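Local coordinates for protein 336aa long hypothetical dTDP-glucose 4,6-dehydratase (Pyrococcus horikoshii, PDB 2HUN) that binds NAD(+) in a Rossmann fold and is probably a dTDP-glucose 4,6-dehydratase of nucleotide-sugar metabolism, at residues I196-G209 with M261-R274. Sequence-based numbering, arbitrary orientation.
Sequences IIRASLGLKIPIYG and MGKGEELIELVEDR
Tyr208 is held between Arg274 and Val271. The Arg274 guanidinium lies flat on one face of the ring, its plane only 6° from the ring's, in an off-centre cation-pi stack with CZ 3.9 Å from the Tyr208 ring centroid. Arg274 CD also sits over this face as a CH-pi partner, the chain running extended from CG to NE across the ring. On the opposite face, Val271 CG2 packs 3.6 Å from Tyr208 CD2. With an alanine in place of Tyr208, the guanidinium would probably lose its stacking surface and be freer to swing, and Val271 CG2 would lose the ring face it packs on.

The backbones that carry these side chains pair through strands 205-208 and 268-271, which run parallel, their axes 33° apart. Ile205 N donates to Leu267 O at 2.8 Å, and Ile205 O accepts from Glu269 N at 3.1 Å; Ile207 N then bonds to Glu269 O. Toward Gly209 the pairing slackens, and Gly209 N makes a weak bond to Val271 O.

At the other end, Leu267 CD1 rests on Ala199, while CD2 approaches Leu203 O to 3.3 Å. Met261 bends at chi3 (98°), bringing CE within 3.7 Å of Ile196 CG2 on helix 191-200. That helix ends in a Schellman motif with Gly202 as C-prime, and Arg198 NH2 reaches over to Lys204 O at 2.6 Å, tying the helix to the residue just before strand 205-208.

Leu258 of helix 250-260 packs against Ala199 and Ile205, and Trp332 touches Pro206 and Val271. This small two-stranded parallel sheet is consistent with the C-terminal part of extended short-chain dehydrogenases, which in relatives binds the sugar nucleotide; it lies apart from the NAD-binding Rossmann sheet.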
ATOM      1  N   ILE A 196     -28.987 -20.317  -3.484  1.00 34.28           N
ATOM      2  CA  ILE A 196     -29.235 -21.756  -3.435  1.00 33.48           C
ATOM      3  C   ILE A 196     -30.157 -22.108  -2.269  1.00 34.41           C
ATOM      4  O   ILE A 196     -31.162 -22.799  -2.443  1.00 34.01           O
ATOM      5  CB  ILE A 196     -27.920 -22.545  -3.273  1.00 33.88           C
ATOM      6  CG1 ILE A 196     -27.042 -22.361  -4.514  1.00 32.95           C
ATOM      7  CG2 ILE A 196     -28.223 -24.021  -3.057  1.00 33.46           C
ATOM      8  CD1 ILE A 196     -25.633 -22.869  -4.340  1.00 33.47           C
ATOM      9  N   ILE A 197     -29.801 -21.631  -1.080  1.00 34.15           N
ATOM     10  CA  ILE A 197     -30.586 -21.881   0.121  1.00 33.88           C
ATOM     11  C   ILE A 197     -32.041 -21.427  -0.030  1.00 34.87           C
ATOM     12  O   ILE A 197     -32.972 -22.216   0.157  1.00 34.68           O
ATOM     13  CB  ILE A 197     -29.951 -21.171   1.336  1.00 34.64           C
ATOM     14  CG1 ILE A 197     -28.630 -21.861   1.696  1.00 33.87           C
ATOM     15  CG2 ILE A 197     -30.917 -21.175   2.516  1.00 33.16           C
ATOM     16  CD1 ILE A 197     -27.833 -21.158   2.775  1.00 32.00           C
ATOM     17  N   ARG A 198     -32.235 -20.158  -0.369  1.00 34.77           N
ATOM     18  CA  ARG A 198     -33.581 -19.623  -0.535  1.00 36.14           C
ATOM     19  C   ARG A 198     -34.389 -20.347  -1.609  1.00 36.62           C
ATOM     20  O   ARG A 198     -35.572 -20.618  -1.417  1.00 37.14           O
ATOM     21  CB  ARG A 198     -33.522 -18.126  -0.853  1.00 35.92           C
ATOM     22  CG  ARG A 198     -33.114 -17.255   0.332  1.00 37.00           C
ATOM     23  CD  ARG A 198     -32.987 -15.786  -0.074  1.00 38.62           C
ATOM     24  NE  ARG A 198     -34.272 -15.185  -0.434  1.00 38.90           N
ATOM     25  CZ  ARG A 198     -35.165 -14.738   0.445  1.00 40.34           C
ATOM     26  NH1 ARG A 198     -34.921 -14.817   1.750  1.00 36.93           N
ATOM     27  NH2 ARG A 198     -36.306 -14.210   0.018  1.00 38.91           N
ATOM     28  N   ALA A 199     -33.756 -20.667  -2.734  1.00 36.04           N
ATOM     29  CA  ALA A 199     -34.452 -21.351  -3.816  1.00 36.41           C
ATOM     30  C   ALA A 199     -34.894 -22.750  -3.391  1.00 37.47           C
ATOM     31  O   ALA A 199     -35.980 -23.202  -3.755  1.00 36.72           O
ATOM     32  CB  ALA A 199     -33.559 -21.436  -5.047  1.00 35.12           C
ATOM     33  N   SER A 200     -34.055 -23.439  -2.624  1.00 37.69           N
ATOM     34  CA  SER A 200     -34.400 -24.780  -2.169  1.00 39.15           C
ATOM     35  C   SER A 200     -35.580 -24.709  -1.200  1.00 40.24           C
ATOM     36  O   SER A 200     -36.222 -25.721  -0.916  1.00 40.08           O
ATOM     37  CB  SER A 200     -33.206 -25.440  -1.472  1.00 37.72           C
ATOM     38  OG  SER A 200     -32.958 -24.844  -0.208  1.00 36.58           O
ATOM     39  N   LEU A 201     -35.854 -23.505  -0.699  1.00 41.20           N
ATOM     40  CA  LEU A 201     -36.947 -23.279   0.241  1.00 42.86           C
ATOM     41  C   LEU A 201     -38.114 -22.541  -0.407  1.00 44.20           C
ATOM     42  O   LEU A 201     -38.984 -22.007   0.287  1.00 45.50           O
ATOM     43  CB  LEU A 201     -36.451 -22.473   1.444  1.00 42.26           C
ATOM     44  CG  LEU A 201     -35.529 -23.203   2.420  1.00 43.04           C
ATOM     45  CD1 LEU A 201     -34.976 -22.214   3.435  1.00 42.25           C
ATOM     46  CD2 LEU A 201     -36.302 -24.319   3.113  1.00 43.78           C
ATOM     47  N   GLY A 202     -38.122 -22.504  -1.734  1.00 42.98           N
ATOM     48  CA  GLY A 202     -39.189 -21.828  -2.447  1.00 42.88           C
ATOM     49  C   GLY A 202     -39.341 -20.352  -2.120  1.00 42.91           C
ATOM     50  O   GLY A 202     -40.418 -19.788  -2.309  1.00 43.05           O
ATOM     51  N   LEU A 203     -38.273 -19.722  -1.633  1.00 42.48           N
ATOM     52  CA  LEU A 203     -38.320 -18.302  -1.294  1.00 42.14           C
ATOM     53  C   LEU A 203     -37.948 -17.444  -2.499  1.00 42.47           C
ATOM     54  O   LEU A 203     -37.163 -17.858  -3.354  1.00 42.48           O
ATOM     55  CB  LEU A 203     -37.375 -17.991  -0.125  1.00 40.21           C
ATOM     56  CG  LEU A 203     -37.640 -18.727   1.192  1.00 40.22           C
ATOM     57  CD1 LEU A 203     -36.603 -18.332   2.233  1.00 39.23           C
ATOM     58  CD2 LEU A 203     -39.039 -18.394   1.690  1.00 41.15           C
ATOM     59  N   LYS A 204     -38.523 -16.246  -2.562  1.00 43.35           N
ATOM     60  CA  LYS A 204     -38.265 -15.318  -3.652  1.00 44.83           C
ATOM     61  C   LYS A 204     -36.827 -14.811  -3.613  1.00 45.89           C
ATOM     62  O   LYS A 204     -36.323 -14.415  -2.564  1.00 45.16           O
ATOM     63  CB  LYS A 204     -39.219 -14.123  -3.572  1.00 46.11           C
ATOM     64  CG  LYS A 204     -40.693 -14.462  -3.759  1.00 46.51           C
ATOM     65  CD  LYS A 204     -40.977 -14.975  -5.162  1.00 46.99           C
ATOM     66  CE  LYS A 204     -42.461 -15.264  -5.357  1.00 48.64           C
ATOM     67  NZ  LYS A 204     -42.753 -15.791  -6.722  1.00 49.06           N
ATOM     68  N   ILE A 205     -36.171 -14.831  -4.766  1.00 46.42           N
ATOM     69  CA  ILE A 205     -34.801 -14.359  -4.876  1.00 47.48           C
ATOM     70  C   ILE A 205     -34.863 -12.920  -5.389  1.00 48.22           C
ATOM     71  O   ILE A 205     -35.215 -12.680  -6.539  1.00 47.69           O
ATOM     72  CB  ILE A 205     -34.008 -15.231  -5.875  1.00 47.98           C
ATOM     73  CG1 ILE A 205     -33.886 -16.656  -5.325  1.00 47.37           C
ATOM     74  CG2 ILE A 205     -32.640 -14.617  -6.143  1.00 46.54           C
ATOM     75  CD1 ILE A 205     -33.493 -17.687  -6.368  1.00 48.64           C
ATOM     76  N   PRO A 206     -34.531 -11.939  -4.544  1.00 49.28           N
ATOM     77  CA  PRO A 206     -34.599 -10.559  -5.034  1.00 50.58           C
ATOM     78  C   PRO A 206     -33.450 -10.211  -5.951  1.00 52.32           C
ATOM     79  O   PRO A 206     -32.359 -10.754  -5.835  1.00 52.69           O
ATOM     80  CB  PRO A 206     -34.565  -9.712  -3.771  1.00 49.80           C
ATOM     81  CG  PRO A 206     -34.221 -10.663  -2.642  1.00 50.75           C
ATOM     82  CD  PRO A 206     -33.895 -11.999  -3.219  1.00 49.55           C
ATOM     83  N   ILE A 207     -33.704  -9.286  -6.861  1.00 53.84           N
ATOM     84  CA  ILE A 207     -32.712  -8.786  -7.801  1.00 55.33           C
ATOM     85  C   ILE A 207     -32.910  -7.292  -8.029  1.00 56.46           C
ATOM     86  O   ILE A 207     -33.844  -6.845  -8.678  1.00 55.88           O
ATOM     87  CB  ILE A 207     -32.867  -9.523  -9.127  1.00 56.02           C
ATOM     88  CG1 ILE A 207     -32.621  -8.561 -10.294  1.00 56.01           C
ATOM     89  CG2 ILE A 207     -34.306 -10.057  -9.250  1.00 56.45           C
ATOM     90  CD1 ILE A 207     -32.059  -9.275 -11.518  1.00 56.82           C
ATOM     91  N   TYR A 208     -32.023  -6.505  -7.403  1.00 58.03           N
ATOM     92  CA  TYR A 208     -32.246  -5.065  -7.429  1.00 60.59           C
ATOM     93  C   TYR A 208     -31.849  -4.463  -8.777  1.00 62.00           C
ATOM     94  O   TYR A 208     -30.678  -4.349  -9.115  1.00 61.90           O
ATOM     95  CB  TYR A 208     -31.416  -4.433  -6.311  1.00 61.11           C
ATOM     96  CG  TYR A 208     -31.721  -5.100  -5.016  1.00 61.89           C
ATOM     97  CD1 TYR A 208     -31.229  -6.377  -4.762  1.00 61.86           C
ATOM     98  CD2 TYR A 208     -32.477  -4.445  -4.045  1.00 62.22           C
ATOM     99  CE1 TYR A 208     -31.481  -6.990  -3.543  1.00 62.05           C
ATOM    100  CE2 TYR A 208     -32.737  -5.061  -2.830  1.00 62.46           C
ATOM    101  CZ  TYR A 208     -32.245  -6.329  -2.579  1.00 62.22           C
ATOM    102  OH  TYR A 208     -32.478  -6.940  -1.363  1.00 62.78           O
ATOM    103  N   GLY A 209     -32.896  -4.171  -9.570  1.00 63.82           N
ATOM    104  CA  GLY A 209     -32.708  -3.371 -10.780  1.00 65.66           C
ATOM    105  C   GLY A 209     -31.978  -4.107 -11.915  1.00 67.34           C
ATOM    106  O   GLY A 209     -31.067  -3.584 -12.541  1.00 67.66           O
ATOM    107  N   MET A 261     -30.572 -26.021 -10.716  1.00 43.59           N
ATOM    108  CA  MET A 261     -31.279 -26.613  -9.592  1.00 44.17           C
ATOM    109  C   MET A 261     -32.546 -27.259 -10.150  1.00 46.06           C
ATOM    110  O   MET A 261     -33.473 -27.596  -9.411  1.00 45.31           O
ATOM    111  CB  MET A 261     -31.625 -25.548  -8.546  1.00 42.86           C
ATOM    112  CG  MET A 261     -30.465 -25.184  -7.628  1.00 41.62           C
ATOM    113  SD  MET A 261     -30.889 -23.959  -6.363  1.00 39.52           S
ATOM    114  CE  MET A 261     -31.190 -25.023  -4.955  1.00 43.48           C
ATOM    115  N   GLY A 262     -32.567 -27.423 -11.471  1.00 47.49           N
ATOM    116  CA  GLY A 262     -33.700 -28.030 -12.147  1.00 49.29           C
ATOM    117  C   GLY A 262     -34.994 -27.271 -11.944  1.00 50.93           C
ATOM    118  O   GLY A 262     -36.073 -27.866 -11.936  1.00 51.31           O
ATOM    119  N   LYS A 263     -34.891 -25.954 -11.798  1.00 52.29           N
ATOM    120  CA  LYS A 263     -36.071 -25.129 -11.570  1.00 53.73           C
ATOM    121  C   LYS A 263     -36.367 -24.109 -12.650  1.00 55.97           C
ATOM    122  O   LYS A 263     -35.675 -24.007 -13.666  1.00 57.29           O
ATOM    123  CB  LYS A 263     -35.948 -24.382 -10.240  1.00 52.94           C
ATOM    124  CG  LYS A 263     -35.796 -25.275  -9.033  1.00 54.02           C
ATOM    125  CD  LYS A 263     -35.979 -24.490  -7.746  1.00 53.96           C
ATOM    126  CE  LYS A 263     -36.273 -25.442  -6.596  1.00 54.30           C
ATOM    127  NZ  LYS A 263     -37.392 -26.365  -6.951  1.00 54.29           N
ATOM    128  N   GLY A 264     -37.427 -23.345 -12.397  1.00 57.26           N
ATOM    129  CA  GLY A 264     -37.848 -22.304 -13.305  1.00 57.55           C
ATOM    130  C   GLY A 264     -37.424 -20.970 -12.743  1.00 57.91           C
ATOM    131  O   GLY A 264     -36.829 -20.910 -11.670  1.00 58.83           O
ATOM    132  N   GLU A 265     -37.727 -19.896 -13.463  1.00 57.79           N
ATOM    133  CA  GLU A 265     -37.329 -18.567 -13.020  1.00 57.74           C
ATOM    134  C   GLU A 265     -38.416 -17.755 -12.310  1.00 57.49           C
ATOM    135  O   GLU A 265     -38.276 -16.543 -12.136  1.00 57.22           O
ATOM    136  CB  GLU A 265     -36.792 -17.767 -14.210  1.00 57.43           C
ATOM    137  CG  GLU A 265     -35.515 -18.347 -14.836  1.00 58.32           C
ATOM    138  CD  GLU A 265     -35.006 -17.482 -15.966  1.00 58.52           C
ATOM    139  OE1 GLU A 265     -35.734 -16.537 -16.340  1.00 59.93           O
ATOM    140  OE2 GLU A 265     -33.896 -17.721 -16.492  1.00 58.78           O
ATOM    141  N   GLU A 266     -39.489 -18.429 -11.883  1.00 57.86           N
ATOM    142  CA  GLU A 266     -40.611 -17.778 -11.192  1.00 58.17           C
ATOM    143  C   GLU A 266     -40.208 -17.118  -9.877  1.00 57.41           C
ATOM    144  O   GLU A 266     -40.859 -16.181  -9.418  1.00 57.85           O
ATOM    145  CB  GLU A 266     -41.707 -18.799 -10.874  1.00 59.03           C
ATOM    146  CG  GLU A 266     -42.092 -19.753 -12.003  1.00 61.35           C
ATOM    147  CD  GLU A 266     -42.752 -19.058 -13.176  1.00 62.94           C
ATOM    148  OE1 GLU A 266     -42.107 -18.177 -13.785  1.00 63.80           O
ATOM    149  OE2 GLU A 266     -43.913 -19.402 -13.496  1.00 64.45           O
ATOM    150  N   LEU A 267     -39.142 -17.631  -9.270  1.00 56.50           N
ATOM    151  CA  LEU A 267     -38.641 -17.130  -7.995  1.00 55.22           C
ATOM    152  C   LEU A 267     -37.962 -15.775  -8.096  1.00 55.03           C
ATOM    153  O   LEU A 267     -37.763 -15.101  -7.083  1.00 54.04           O
ATOM    154  CB  LEU A 267     -37.665 -18.140  -7.392  1.00 53.69           C
ATOM    155  CG  LEU A 267     -38.264 -19.438  -6.856  1.00 52.97           C
ATOM    156  CD1 LEU A 267     -37.148 -20.401  -6.474  1.00 52.13           C
ATOM    157  CD2 LEU A 267     -39.143 -19.122  -5.657  1.00 52.53           C
ATOM    158  N   ILE A 268     -37.603 -15.374  -9.311  1.00 55.50           N
ATOM    159  CA  ILE A 268     -36.944 -14.087  -9.498  1.00 56.74           C
ATOM    160  C   ILE A 268     -37.922 -12.935  -9.300  1.00 58.20           C
ATOM    161  O   ILE A 268     -38.940 -12.840  -9.988  1.00 58.01           O
ATOM    162  CB  ILE A 268     -36.307 -13.963 -10.903  1.00 56.10           C
ATOM    163  CG1 ILE A 268     -35.239 -15.040 -11.094  1.00 56.26           C
ATOM    164  CG2 ILE A 268     -35.658 -12.601 -11.055  1.00 56.30           C
ATOM    165  CD1 ILE A 268     -34.541 -14.980 -12.444  1.00 54.78           C
ATOM    166  N   GLU A 269     -37.601 -12.064  -8.349  1.00 59.75           N
ATOM    167  CA  GLU A 269     -38.432 -10.911  -8.034  1.00 61.88           C
ATOM    168  C   GLU A 269     -37.607  -9.639  -8.197  1.00 62.99           C
ATOM    169  O   GLU A 269     -36.854  -9.242  -7.302  1.00 63.54           O
ATOM    170  CB  GLU A 269     -38.955 -11.014  -6.598  1.00 62.66           C
ATOM    171  CG  GLU A 269     -39.791  -9.826  -6.145  1.00 63.83           C
ATOM    172  CD  GLU A 269     -41.279 -10.010  -6.382  1.00 64.36           C
ATOM    173  OE1 GLU A 269     -41.710 -11.151  -6.651  1.00 64.60           O
ATOM    174  OE2 GLU A 269     -42.022  -9.010  -6.284  1.00 65.26           O
ATOM    175  N   LEU A 270     -37.759  -9.009  -9.355  1.00 64.28           N
ATOM    176  CA  LEU A 270     -36.991  -7.780  -9.516  1.00 65.68           C
ATOM    177  C   LEU A 270     -37.665  -6.609  -8.790  1.00 66.31           C
ATOM    178  O   LEU A 270     -38.806  -6.251  -9.052  1.00 66.40           O
ATOM    179  CB  LEU A 270     -36.898  -7.470 -11.013  1.00 65.49           C
ATOM    180  CG  LEU A 270     -36.908  -8.729 -11.894  1.00 66.22           C
ATOM    181  CD1 LEU A 270     -37.048  -8.403 -13.384  1.00 66.29           C
ATOM    182  CD2 LEU A 270     -35.625  -9.559 -11.760  1.00 66.47           C
ATOM    183  N   VAL A 271     -36.921  -6.034  -7.820  1.00 67.38           N
ATOM    184  CA  VAL A 271     -37.430  -4.887  -7.069  1.00 69.21           C
ATOM    185  C   VAL A 271     -36.754  -3.583  -7.503  1.00 70.65           C
ATOM    186  O   VAL A 271     -36.016  -3.525  -8.479  1.00 71.01           O
ATOM    187  CB  VAL A 271     -37.167  -5.132  -5.582  1.00 69.30           C
ATOM    188  CG1 VAL A 271     -38.049  -6.271  -5.075  1.00 69.08           C
ATOM    189  CG2 VAL A 271     -35.709  -5.491  -5.363  1.00 69.43           C
ATOM    190  N   GLU A 272     -37.063  -2.498  -6.765  1.00 72.23           N
ATOM    191  CA  GLU A 272     -36.411  -1.226  -7.062  1.00 73.75           C
ATOM    192  C   GLU A 272     -34.918  -1.268  -6.726  1.00 74.17           C
ATOM    193  O   GLU A 272     -34.455  -2.063  -5.918  1.00 74.92           O
ATOM    194  CB  GLU A 272     -37.113  -0.119  -6.271  1.00 74.31           C
ATOM    195  CG  GLU A 272     -37.043  -0.333  -4.758  1.00 75.60           C
ATOM    196  CD  GLU A 272     -37.647   0.863  -4.055  1.00 76.52           C
ATOM    197  OE1 GLU A 272     -36.921   1.805  -3.772  1.00 76.77           O
ATOM    198  OE2 GLU A 272     -38.850   0.842  -3.799  1.00 77.18           O
ATOM    199  N   ASP A 273     -34.150  -0.395  -7.406  1.00 73.90           N
ATOM    200  CA  ASP A 273     -32.696  -0.489  -7.324  1.00 73.66           C
ATOM    201  C   ASP A 273     -32.131  -0.032  -5.978  1.00 73.41           C
ATOM    202  O   ASP A 273     -32.789   0.626  -5.174  1.00 72.92           O
ATOM    203  CB  ASP A 273     -32.092   0.336  -8.457  1.00 74.20           C
ATOM    204  CG  ASP A 273     -30.738  -0.249  -8.831  1.00 74.95           C
ATOM    205  OD1 ASP A 273     -30.278  -1.130  -8.104  1.00 75.00           O
ATOM    206  OD2 ASP A 273     -30.167   0.171  -9.833  1.00 75.76           O
ATOM    207  N   ARG A 274     -30.868  -0.439  -5.727  1.00 73.39           N
ATOM    208  CA  ARG A 274     -30.229  -0.135  -4.449  1.00 73.55           C
ATOM    209  C   ARG A 274     -28.815   0.438  -4.632  1.00 73.37           C
ATOM    210  O   ARG A 274     -28.169   0.277  -5.655  1.00 73.36           O
ATOM    211  CB  ARG A 274     -30.179  -1.414  -3.616  1.00 73.62           C
ATOM    212  CG  ARG A 274     -29.466  -2.551  -4.343  1.00 74.03           C
ATOM    213  CD  ARG A 274     -28.923  -3.598  -3.368  1.00 74.24           C
ATOM    214  NE  ARG A 274     -28.222  -4.663  -4.091  1.00 74.18           N
ATOM    215  CZ  ARG A 274     -28.090  -5.848  -3.467  1.00 74.50           C
ATOM    216  NH1 ARG A 274     -28.586  -6.020  -2.253  1.00 74.67           N
ATOM    217  NH2 ARG A 274     -27.461  -6.854  -4.082  1.00 75.18           N
TER